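Local structure of SCO family protein (3ME7) at residues L23-Y37 and D123-L137. The protein probably binds copper and takes part in electron transfer as a membrane-anchored SCO1/2-family protein with a thioredoxin-like domain. Sequence-based numbering, arbitrary orientation.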
# COMPACT_ATOMS: atom_id res chain seq x y z
N LEU A 23 3.58 -3.69 11.34
CA LEU A 23 2.41 -3.86 10.50
C LEU A 23 1.21 -4.42 11.28
O LEU A 23 0.07 -4.00 11.05
CB LEU A 23 2.74 -4.72 9.28
CG LEU A 23 1.59 -4.88 8.30
CD1 LEU A 23 1.10 -3.50 7.81
CD2 LEU A 23 2.06 -5.73 7.14
N LYS A 24 1.47 -5.33 12.21
CA LYS A 24 0.41 -5.90 13.05
C LYS A 24 -0.40 -4.84 13.82
O LYS A 24 -1.55 -5.07 14.22
CB LYS A 24 0.99 -6.92 14.03
CG LYS A 24 1.84 -6.31 15.14
CD LYS A 24 2.24 -7.35 16.17
CE LYS A 24 3.21 -8.37 15.59
NZ LYS A 24 3.51 -9.46 16.57
N ASN A 25 0.21 -3.67 14.04
CA ASN A 25 -0.46 -2.60 14.79
C ASN A 25 -1.64 -2.00 14.04
O ASN A 25 -2.47 -1.30 14.62
CB ASN A 25 0.52 -1.48 15.17
CG ASN A 25 1.68 -1.96 16.05
OD1 ASN A 25 2.78 -1.41 16.00
ND2 ASN A 25 1.44 -3.00 16.85
N LEU A 26 -1.70 -2.29 12.74
CA LEU A 26 -2.78 -1.81 11.88
C LEU A 26 -3.88 -2.84 11.71
O LEU A 26 -4.85 -2.58 10.99
CB LEU A 26 -2.26 -1.45 10.48
CG LEU A 26 -1.17 -0.36 10.34
CD1 LEU A 26 -0.78 -0.20 8.88
CD2 LEU A 26 -1.61 0.97 10.90
N LYS A 27 -3.75 -4.00 12.34
CA LYS A 27 -4.84 -4.99 12.29
C LYS A 27 -6.15 -4.37 12.77
O LYS A 27 -6.16 -3.47 13.61
CB LYS A 27 -4.51 -6.23 13.12
CG LYS A 27 -3.58 -7.20 12.40
CD LYS A 27 -3.31 -8.43 13.27
CE LYS A 27 -2.22 -9.28 12.67
NZ LYS A 27 -1.94 -10.49 13.50
N GLY A 28 -7.25 -4.89 12.24
CA GLY A 28 -8.59 -4.49 12.71
C GLY A 28 -9.39 -3.71 11.68
O GLY A 28 -10.59 -3.49 11.85
N LYS A 29 -8.72 -3.29 10.60
CA LYS A 29 -9.36 -2.65 9.45
C LYS A 29 -8.68 -3.18 8.19
O LYS A 29 -7.49 -3.54 8.24
CB LYS A 29 -9.15 -1.12 9.47
CG LYS A 29 -9.44 -0.38 10.77
CD LYS A 29 -9.16 1.11 10.59
CE LYS A 29 -9.23 1.85 11.91
NZ LYS A 29 -10.61 1.99 12.44
N PRO A 30 -9.40 -3.19 7.04
CA PRO A 30 -8.71 -3.47 5.78
C PRO A 30 -7.57 -2.47 5.53
O PRO A 30 -7.62 -1.32 5.99
CB PRO A 30 -9.80 -3.27 4.73
CG PRO A 30 -11.07 -3.54 5.45
CD PRO A 30 -10.84 -2.96 6.82
N ILE A 31 -6.54 -2.95 4.85
CA ILE A 31 -5.36 -2.14 4.55
C ILE A 31 -5.14 -2.09 3.05
O ILE A 31 -5.09 -3.12 2.38
CB ILE A 31 -4.12 -2.71 5.26
CG1 ILE A 31 -4.31 -2.63 6.78
CG2 ILE A 31 -2.88 -1.93 4.83
CD1 ILE A 31 -3.52 -3.65 7.56
N ILE A 32 -5.02 -0.88 2.53
CA ILE A 32 -4.70 -0.69 1.11
C ILE A 32 -3.22 -0.28 1.01
O ILE A 32 -2.83 0.77 1.52
CB ILE A 32 -5.61 0.37 0.46
CG1 ILE A 32 -7.08 -0.09 0.51
CG2 ILE A 32 -5.19 0.66 -0.97
CD1 ILE A 32 -8.08 0.98 0.03
N LEU A 33 -2.43 -1.12 0.34
CA LEU A 33 -0.97 -0.95 0.25
C LEU A 33 -0.58 -0.49 -1.13
O LEU A 33 -0.98 -1.11 -2.11
CB LEU A 33 -0.23 -2.28 0.51
CG LEU A 33 -0.22 -2.96 1.87
CD1 LEU A 33 0.59 -4.25 1.78
CD2 LEU A 33 0.38 -2.03 2.91
N SER A 34 0.23 0.56 -1.21
CA SER A 34 0.66 1.12 -2.51
C SER A 34 2.20 1.26 -2.58
O SER A 34 2.74 2.24 -2.06
CB SER A 34 -0.02 2.47 -2.76
OG SER A 34 0.45 3.13 -3.93
N PRO A 35 2.90 0.29 -3.20
CA PRO A 35 4.35 0.44 -3.36
C PRO A 35 4.70 1.48 -4.42
O PRO A 35 4.18 1.43 -5.54
CB PRO A 35 4.84 -0.93 -3.84
CG PRO A 35 3.62 -1.72 -4.24
CD PRO A 35 2.38 -1.02 -3.65
N ILE A 36 5.57 2.41 -4.05
CA ILE A 36 6.07 3.45 -4.94
C ILE A 36 7.56 3.66 -4.62
O ILE A 36 8.10 2.98 -3.75
CB ILE A 36 5.26 4.79 -4.82
CG1 ILE A 36 5.19 5.28 -3.35
CG2 ILE A 36 3.83 4.61 -5.39
CD1 ILE A 36 6.39 5.99 -2.84
N TYR A 37 8.22 4.60 -5.30
CA TYR A 37 9.45 5.17 -4.74
C TYR A 37 9.41 6.69 -4.90
O TYR A 37 8.71 7.19 -5.76
CB TYR A 37 10.74 4.55 -5.29
CG TYR A 37 10.96 4.64 -6.78
CD1 TYR A 37 10.23 3.85 -7.67
CD2 TYR A 37 11.95 5.46 -7.30
CE1 TYR A 37 10.46 3.90 -9.02
CE2 TYR A 37 12.19 5.52 -8.67
CZ TYR A 37 11.44 4.74 -9.51
OH TYR A 37 11.66 4.80 -10.87
N ASP A 123 16.48 4.89 -12.75
CA ASP A 123 15.17 4.57 -12.19
C ASP A 123 14.99 3.07 -12.07
O ASP A 123 15.92 2.30 -12.31
CB ASP A 123 14.06 5.20 -13.03
CG ASP A 123 13.96 6.69 -12.80
OD1 ASP A 123 13.46 7.10 -11.73
OD2 ASP A 123 14.38 7.44 -13.70
N PHE A 124 13.78 2.67 -11.69
CA PHE A 124 13.46 1.27 -11.53
C PHE A 124 12.38 0.87 -12.53
O PHE A 124 11.52 1.68 -12.89
CB PHE A 124 12.95 1.02 -10.12
CG PHE A 124 14.00 1.18 -9.05
CD1 PHE A 124 15.18 0.43 -9.09
CD2 PHE A 124 13.79 2.06 -8.00
CE1 PHE A 124 16.15 0.57 -8.09
CE2 PHE A 124 14.75 2.20 -6.99
CZ PHE A 124 15.93 1.46 -7.04
N ILE A 125 12.43 -0.39 -12.97
CA ILE A 125 11.34 -1.04 -13.69
C ILE A 125 10.62 -1.88 -12.63
O ILE A 125 11.27 -2.59 -11.87
CB ILE A 125 11.89 -1.93 -14.82
CG1 ILE A 125 12.38 -1.07 -15.98
CG2 ILE A 125 10.82 -2.93 -15.33
CD1 ILE A 125 13.20 -1.83 -16.99
N HIS A 126 9.29 -1.76 -12.56
CA HIS A 126 8.52 -2.37 -11.49
C HIS A 126 7.06 -2.50 -11.93
O HIS A 126 6.62 -1.80 -12.85
CB HIS A 126 8.61 -1.51 -10.21
CG HIS A 126 8.04 -0.14 -10.37
ND1 HIS A 126 6.72 0.14 -10.08
CD2 HIS A 126 8.58 1.01 -10.82
CE1 HIS A 126 6.48 1.41 -10.34
NE2 HIS A 126 7.59 1.96 -10.80
N PRO A 127 6.31 -3.43 -11.29
CA PRO A 127 4.86 -3.46 -11.52
C PRO A 127 4.11 -2.29 -10.91
O PRO A 127 4.56 -1.67 -9.93
CB PRO A 127 4.41 -4.77 -10.87
CG PRO A 127 5.48 -5.14 -9.92
CD PRO A 127 6.76 -4.47 -10.35
N ASN A 128 2.95 -2.02 -11.49
CA ASN A 128 1.99 -1.06 -10.95
C ASN A 128 0.92 -1.82 -10.22
O ASN A 128 0.09 -2.46 -10.84
CB ASN A 128 1.38 -0.22 -12.08
CG ASN A 128 2.44 0.51 -12.90
OD1 ASN A 128 3.37 1.10 -12.36
ND2 ASN A 128 2.31 0.45 -14.21
N VAL A 129 0.94 -1.77 -8.89
CA VAL A 129 0.04 -2.61 -8.12
C VAL A 129 -0.42 -1.92 -6.84
O VAL A 129 0.34 -1.18 -6.22
CB VAL A 129 0.67 -3.99 -7.80
CG1 VAL A 129 1.87 -3.84 -6.86
CG2 VAL A 129 -0.39 -4.94 -7.21
N VAL A 130 -1.68 -2.17 -6.47
CA VAL A 130 -2.18 -1.84 -5.16
C VAL A 130 -2.66 -3.15 -4.56
O VAL A 130 -3.27 -3.97 -5.25
CB VAL A 130 -3.33 -0.79 -5.26
CG1 VAL A 130 -4.07 -0.62 -3.95
CG2 VAL A 130 -2.74 0.54 -5.69
N VAL A 131 -2.35 -3.37 -3.28
CA VAL A 131 -2.65 -4.65 -2.65
C VAL A 131 -3.66 -4.36 -1.54
O VAL A 131 -3.53 -3.38 -0.80
CB VAL A 131 -1.40 -5.33 -2.04
CG1 VAL A 131 -1.74 -6.75 -1.55
CG2 VAL A 131 -0.25 -5.40 -3.04
N VAL A 132 -4.67 -5.23 -1.43
CA VAL A 132 -5.69 -5.04 -0.40
C VAL A 132 -5.65 -6.19 0.58
O VAL A 132 -5.78 -7.35 0.20
CB VAL A 132 -7.11 -4.86 -1.00
CG1 VAL A 132 -8.08 -4.50 0.14
CG2 VAL A 132 -7.11 -3.74 -2.03
N LEU A 133 -5.42 -5.86 1.86
CA LEU A 133 -5.35 -6.85 2.93
C LEU A 133 -6.58 -6.85 3.83
O LEU A 133 -7.23 -5.82 4.04
CB LEU A 133 -4.14 -6.58 3.83
CG LEU A 133 -2.81 -6.20 3.18
CD1 LEU A 133 -1.78 -5.93 4.27
CD2 LEU A 133 -2.35 -7.31 2.28
N SER A 134 -6.87 -8.03 4.38
CA SER A 134 -7.91 -8.17 5.37
C SER A 134 -7.43 -7.52 6.67
O SER A 134 -6.24 -7.21 6.81
CB SER A 134 -8.17 -9.65 5.61
OG SER A 134 -7.13 -10.21 6.42
N PRO A 135 -8.34 -7.33 7.65
CA PRO A 135 -7.92 -6.82 8.96
C PRO A 135 -6.91 -7.69 9.70
O PRO A 135 -6.36 -7.24 10.71
CB PRO A 135 -9.24 -6.73 9.75
CG PRO A 135 -10.27 -6.55 8.70
CD PRO A 135 -9.82 -7.40 7.56
N GLU A 136 -6.71 -8.92 9.24
CA GLU A 136 -5.72 -9.84 9.81
C GLU A 136 -4.44 -9.92 8.98
O GLU A 136 -3.61 -10.80 9.21
CB GLU A 136 -6.28 -11.27 9.94
CG GLU A 136 -7.52 -11.37 10.80
CD GLU A 136 -7.29 -10.93 12.22
OE1 GLU A 136 -6.20 -11.21 12.79
OE2 GLU A 136 -8.21 -10.31 12.80
N LEU A 137 -4.29 -9.00 8.03
CA LEU A 137 -3.11 -8.93 7.13
C LEU A 137 -3.05 -9.98 6.02
O LEU A 137 -2.00 -10.19 5.41
CB LEU A 137 -1.77 -8.93 7.90
CG LEU A 137 -1.65 -7.97 9.09
CD1 LEU A 137 -0.24 -8.10 9.65
CD2 LEU A 137 -1.94 -6.53 8.67
O HOH W 1 -1.53 -11.68 10.56
O HOH W 2 1.34 1.32 -5.75
O HOH W 3 3.36 -0.28 -7.82
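Tyr37 meets residues 123-126 with its face, its edge and its hydroxyl. CD2 of Phe124 sits over the centre of the phenol in an edge-to-face pair, planes at 73°, while His126 CD2 lies at the ring's edge, 3.9 Å from Tyr37 CE1. Phe124 N donates an almost straight hydrogen bond to Tyr37 OH (3.1 Å), and Asp123 OD1 lies 3.0 Å from Tyr37 OH in the modelled conformer, a bond that is less certain. With chi1 at 59°, the ring's CG is wedged between the backbone N and carbonyl carbon, swinging the phenol across to them. A leucine in place of Tyr37 would probably leave Phe124 N without its acceptor and Phe124 without the ring face it packs on. His126 ND1 is tethered to Pro127 O (2.8 Å), which helps fix its imidazole.

Further back, two waters join Pro35 O to the backbone of Val129, where the strands part. Antiparallel pairing then takes over: Ile31 and Leu33 exchange backbone bonds with Leu133 and Val131. Leu137 CD2 presses on Ile31 CD1 (3.5 Å), and Gly28 N closes the far end on Pro135 O. Strands 31-36 and 129-133 are antiparallel neighbours in the sheet of the thioredoxin-like SCO fold, and they bring Tyr37 beside the site where His126 and the disulfide-linked Cys40 and Cys44 are predicted to bind copper.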